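Local coordinates for protein trichothecene 3-O-acetyltransferase TRI101 (Fusarium sporotrichioides, PDB 2ZBA) that acetylates the 3-hydroxyl group of trichothecene mycotoxins, using acetyl-coenzyme A as the acyl donor, during toxin biosynthesis, at residues A[247-252]-A[267-272]. Sequence-based numbering, arbitrary orientation.
Sequences KALSEL and VSTDDA. With COA (coenzyme A), chain E.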
ATOM      1  N   LYS A 247     -17.375   6.416 -14.797  1.00 23.68           N
ATOM      2  CA  LYS A 247     -18.212   5.820 -15.818  1.00 23.25           C
ATOM      3  C   LYS A 247     -17.655   4.494 -16.351  1.00 22.85           C
ATOM      4  O   LYS A 247     -18.397   3.513 -16.454  1.00 22.53           O
ATOM      5  CB  LYS A 247     -18.454   6.842 -16.935  1.00 23.64           C
ATOM      6  CG  LYS A 247     -19.068   6.299 -18.199  1.00 23.99           C
ATOM      7  CD  LYS A 247     -19.613   7.463 -19.031  1.00 25.61           C
ATOM      8  CE  LYS A 247     -19.363   7.268 -20.503  1.00 25.64           C
ATOM      9  NZ  LYS A 247     -19.923   6.000 -20.999  1.00 25.55           N
ATOM     10  N   ALA A 248     -16.363   4.441 -16.666  1.00 22.62           N
ATOM     11  CA  ALA A 248     -15.736   3.162 -17.055  1.00 22.69           C
ATOM     12  C   ALA A 248     -15.811   2.079 -15.953  1.00 23.12           C
ATOM     13  O   ALA A 248     -15.983   0.902 -16.269  1.00 22.31           O
ATOM     14  CB  ALA A 248     -14.299   3.361 -17.504  1.00 22.85           C
ATOM     15  N   LEU A 249     -15.685   2.492 -14.685  1.00 22.77           N
ATOM     16  CA  LEU A 249     -15.753   1.578 -13.527  1.00 23.41           C
ATOM     17  C   LEU A 249     -17.177   1.108 -13.282  1.00 24.40           C
ATOM     18  O   LEU A 249     -17.410  -0.021 -12.861  1.00 23.92           O
ATOM     19  CB  LEU A 249     -15.239   2.268 -12.262  1.00 22.84           C
ATOM     20  CG  LEU A 249     -13.737   2.548 -12.192  1.00 21.38           C
ATOM     21  CD1 LEU A 249     -13.479   3.618 -11.149  1.00 20.40           C
ATOM     22  CD2 LEU A 249     -12.979   1.266 -11.906  1.00 19.87           C
ATOM     23  N   SER A 250     -18.120   2.006 -13.544  1.00 25.89           N
ATOM     24  CA  SER A 250     -19.539   1.740 -13.365  1.00 27.64           C
ATOM     25  C   SER A 250     -19.961   0.651 -14.365  1.00 28.09           C
ATOM     26  O   SER A 250     -20.628  -0.310 -14.004  1.00 29.04           O
ATOM     27  CB  SER A 250     -20.314   3.054 -13.538  1.00 27.67           C
ATOM     28  OG  SER A 250     -21.669   2.839 -13.850  1.00 30.75           O
ATOM     29  N   GLU A 251     -19.517   0.805 -15.608  1.00 28.63           N
ATOM     30  CA  GLU A 251     -19.732  -0.164 -16.685  1.00 28.96           C
ATOM     31  C   GLU A 251     -19.032  -1.502 -16.442  1.00 28.32           C
ATOM     32  O   GLU A 251     -19.594  -2.559 -16.724  1.00 28.44           O
ATOM     33  CB  GLU A 251     -19.301   0.447 -18.025  1.00 28.97           C
ATOM     34  CG  GLU A 251     -20.172   1.652 -18.414  1.00 29.75           C
ATOM     35  CD  GLU A 251     -19.672   2.441 -19.621  1.00 29.80           C
ATOM     36  OE1 GLU A 251     -18.612   2.101 -20.195  1.00 30.72           O
ATOM     37  OE2 GLU A 251     -20.368   3.416 -19.990  1.00 30.80           O
ATOM     38  N   LEU A 252     -17.802  -1.444 -15.932  1.00 27.65           N
ATOM     39  CA  LEU A 252     -17.078  -2.637 -15.496  1.00 26.63           C
ATOM     40  C   LEU A 252     -17.825  -3.405 -14.410  1.00 26.32           C
ATOM     41  O   LEU A 252     -17.995  -4.602 -14.528  1.00 26.66           O
ATOM     42  CB  LEU A 252     -15.654  -2.288 -15.028  1.00 25.96           C
ATOM     43  CG  LEU A 252     -14.598  -1.972 -16.091  1.00 24.57           C
ATOM     44  CD1 LEU A 252     -13.268  -1.530 -15.427  1.00 23.47           C
ATOM     45  CD2 LEU A 252     -14.365  -3.152 -17.048  1.00 21.13           C
ATOM     46  N   VAL A 267     -20.741  -8.043  -6.187  1.00 28.21           N
ATOM     47  CA  VAL A 267     -19.324  -7.667  -6.280  1.00 26.18           C
ATOM     48  C   VAL A 267     -19.229  -6.129  -6.223  1.00 25.01           C
ATOM     49  O   VAL A 267     -20.198  -5.423  -6.592  1.00 24.35           O
ATOM     50  CB  VAL A 267     -18.587  -8.299  -7.518  1.00 26.24           C
ATOM     51  CG1 VAL A 267     -18.440  -9.809  -7.349  1.00 26.13           C
ATOM     52  CG2 VAL A 267     -19.286  -7.959  -8.852  1.00 25.91           C
ATOM     53  N   SER A 268     -18.099  -5.639  -5.703  1.00 22.40           N
ATOM     54  CA  SER A 268     -17.786  -4.212  -5.624  1.00 21.43           C
ATOM     55  C   SER A 268     -17.108  -3.652  -6.892  1.00 20.34           C
ATOM     56  O   SER A 268     -16.732  -4.381  -7.806  1.00 20.74           O
ATOM     57  CB  SER A 268     -16.906  -3.922  -4.396  1.00 21.12           C
ATOM     58  OG  SER A 268     -15.651  -4.593  -4.489  1.00 20.46           O
ATOM     59  N   THR A 269     -16.967  -2.340  -6.944  1.00 19.54           N
ATOM     60  CA  THR A 269     -16.150  -1.718  -7.974  1.00 18.43           C
ATOM     61  C   THR A 269     -14.718  -2.286  -7.944  1.00 17.73           C
ATOM     62  O   THR A 269     -14.179  -2.682  -8.977  1.00 17.99           O
ATOM     63  CB  THR A 269     -16.137  -0.180  -7.805  1.00 19.06           C
ATOM     64  OG1 THR A 269     -17.485   0.310  -7.831  1.00 20.10           O
ATOM     65  CG2 THR A 269     -15.294   0.502  -8.924  1.00 17.36           C
ATOM     66  N   ASP A 270     -14.139  -2.357  -6.747  1.00 17.49           N
ATOM     67  CA  ASP A 270     -12.773  -2.842  -6.537  1.00 17.66           C
ATOM     68  C   ASP A 270     -12.607  -4.292  -7.001  1.00 17.52           C
ATOM     69  O   ASP A 270     -11.626  -4.625  -7.686  1.00 16.38           O
ATOM     70  CB  ASP A 270     -12.403  -2.712  -5.056  1.00 17.99           C
ATOM     71  CG  ASP A 270     -10.911  -2.751  -4.820  1.00 19.33           C
ATOM     72  OD1 ASP A 270     -10.298  -3.820  -5.045  1.00 19.39           O
ATOM     73  OD2 ASP A 270     -10.366  -1.711  -4.380  1.00 18.67           O
ATOM     74  N   ASP A 271     -13.584  -5.140  -6.649  1.00 17.54           N
ATOM     75  CA  ASP A 271     -13.637  -6.500  -7.146  1.00 17.91           C
ATOM     76  C   ASP A 271     -13.574  -6.505  -8.669  1.00 17.46           C
ATOM     77  O   ASP A 271     -12.766  -7.222  -9.249  1.00 17.99           O
ATOM     78  CB  ASP A 271     -14.943  -7.201  -6.743  1.00 18.44           C
ATOM     79  CG  ASP A 271     -15.030  -7.514  -5.285  1.00 19.18           C
ATOM     80  OD1 ASP A 271     -14.019  -7.437  -4.533  1.00 22.38           O
ATOM     81  OD2 ASP A 271     -16.143  -7.870  -4.882  1.00 22.03           O
ATOM     82  N   ALA A 272     -14.446  -5.726  -9.311  1.00 17.27           N
ATOM     83  CA  ALA A 272     -14.554  -5.756 -10.771  1.00 17.14           C
ATOM     84  C   ALA A 272     -13.303  -5.231 -11.448  1.00 16.91           C
ATOM     85  O   ALA A 272     -12.909  -5.723 -12.508  1.00 17.11           O
ATOM     86  CB  ALA A 272     -15.787  -4.970 -11.251  1.00 17.80           C
TER
HETATM   87  N1A COA E 462     -24.956  -5.910  -1.403  1.00 29.88           N
HETATM   88  C2A COA E 462     -24.544  -5.133  -2.474  1.00 30.22           C
HETATM   89  N3A COA E 462     -23.369  -4.402  -2.375  1.00 30.36           N
HETATM   90  C4A COA E 462     -22.613  -4.445  -1.240  1.00 29.65           C
HETATM   91  C5A COA E 462     -23.023  -5.220  -0.156  1.00 29.85           C
HETATM   92  C6A COA E 462     -24.209  -5.960  -0.241  1.00 30.17           C
HETATM   93  N6A COA E 462     -24.674  -6.625   0.821  1.00 29.71           N
HETATM   94  N7A COA E 462     -22.101  -5.074   0.824  1.00 31.13           N
HETATM   95  C8A COA E 462     -21.134  -4.232   0.387  1.00 30.49           C
HETATM   96  N9A COA E 462     -21.432  -3.838  -0.891  1.00 29.18           N
HETATM   97  C1B COA E 462     -20.588  -3.011  -1.784  1.00 27.82           C
HETATM   98  C2B COA E 462     -20.567  -1.549  -1.352  1.00 29.43           C
HETATM   99  O2B COA E 462     -21.651  -0.838  -1.912  1.00 30.19           O
HETATM  100  C3B COA E 462     -19.203  -1.104  -1.847  1.00 26.57           C
HETATM  101  O3B COA E 462     -19.270  -1.086  -3.249  1.00 27.39           O
HETATM  102  P3B COA E 462     -18.745   0.098  -4.209  1.00 27.49           P
HETATM  103  O7A COA E 462     -17.369   0.506  -3.721  1.00 24.81           O
HETATM  104  O8A COA E 462     -19.643   1.300  -4.112  1.00 27.49           O
HETATM  105  O9A COA E 462     -18.697  -0.525  -5.567  1.00 25.15           O
HETATM  106  C4B COA E 462     -18.358  -2.328  -1.557  1.00 27.01           C
HETATM  107  O4B COA E 462     -19.225  -3.431  -1.762  1.00 27.47           O
HETATM  108  C5B COA E 462     -17.761  -2.418  -0.162  1.00 26.54           C
HETATM  109  O5B COA E 462     -17.202  -3.724  -0.068  1.00 26.93           O
HETATM  110  P1A COA E 462     -15.818  -3.989   0.715  1.00 25.71           P
HETATM  111  O1A COA E 462     -15.917  -3.549   2.141  1.00 25.81           O
HETATM  112  O2A COA E 462     -15.327  -5.408   0.548  1.00 26.64           O
HETATM  113  O3A COA E 462     -14.725  -2.960   0.081  1.00 24.67           O
HETATM  114  P2A COA E 462     -14.028  -3.050  -1.372  1.00 25.05           P
HETATM  115  O4A COA E 462     -14.087  -1.661  -1.969  1.00 22.48           O
HETATM  116  O5A COA E 462     -14.559  -4.130  -2.282  1.00 20.06           O
HETATM  117  O6A COA E 462     -12.497  -3.429  -1.082  1.00 24.61           O
HETATM  118  CBP COA E 462     -10.716  -4.883  -0.368  1.00 24.36           C
HETATM  119  CCP COA E 462     -12.100  -4.790  -1.008  1.00 24.56           C
HETATM  120  CDP COA E 462      -9.706  -4.529  -1.459  1.00 22.41           C
HETATM  121  CEP COA E 462     -10.506  -6.320   0.139  1.00 22.69           C
HETATM  122  CAP COA E 462     -10.644  -3.869   0.777  1.00 25.32           C
HETATM  123  OAP COA E 462     -11.609  -4.178   1.772  1.00 24.81           O
HETATM  124  C9P COA E 462      -9.291  -3.739   1.438  1.00 26.56           C
HETATM  125  O9P COA E 462      -8.936  -4.636   2.449  1.00 24.62           O
HETATM  126  N8P COA E 462      -8.487  -2.736   1.083  1.00 27.65           N
HETATM  127  C7P COA E 462      -7.168  -2.578   1.688  1.00 27.40           C
HETATM  128  C6P COA E 462      -6.101  -3.447   1.022  1.00 27.12           C
HETATM  129  C5P COA E 462      -4.755  -3.206   1.686  1.00 28.52           C
HETATM  130  O5P COA E 462      -4.506  -3.657   2.831  1.00 28.94           O
HETATM  131  N4P COA E 462      -3.859  -2.505   1.001  1.00 28.13           N
HETATM  132  C3P COA E 462      -2.900  -1.673   1.724  0.50 29.51           C
HETATM  133  C2P COA E 462      -1.453  -2.089   1.478  0.50 29.17           C
HETATM  134  S1P COA E 462      -0.323  -1.777   2.870  0.50 28.53           S
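T269 and L249 meet through carbon alone: CG2 of T269 lies 3.8 Å from CB of L249, and the two side chains cross at about a right angle. Followed outward from its CB, T269 divides its work between protein and cofactor. Its CB stands 3.4 Å from O9A of coenzyme A. The methyl CG2, anti to the backbone N, turns to helix 246-257 and sits against both CB and CD2 of L249. The hydroxyl OG1 takes the other branch (chi1 -57°), which keeps it beside the backbone N, and at 2.7 Å it hydrogen-bonds O9A of the 3'-phosphate. The backbone N of T269 donates to O9A as well, over 2.9 Å at an N-H...O angle of 158°, so one phosphate oxygen is gripped twice by one residue. K253, one turn beyond L249, also bonds the cofactor. One turn on from the T269-L249 pair, along both helices, CB of A272 rests 4.0 Å from the carbonyl O of L252; no hydrogen bond joins the two segments.

The helix start itself is fixed by reciprocal bonds: D271 N donates to S268 OG (3.0 Å, 166°), while S268 N reaches D271 OD2 from above the carboxylate plane. S268 OG also hydrogen-bonds O5A of the pyrophosphate, and R343 and R299 form salt bridges with D271. S268, at the N-cap, and D271 thus form a capping box at the start of helix 269-285; the N-terminal end of the helix faces the cofactor's phosphates, which would probably favour their negative charge, and it forms part of the coenzyme A site of this BAHD-superfamily acetyltransferase.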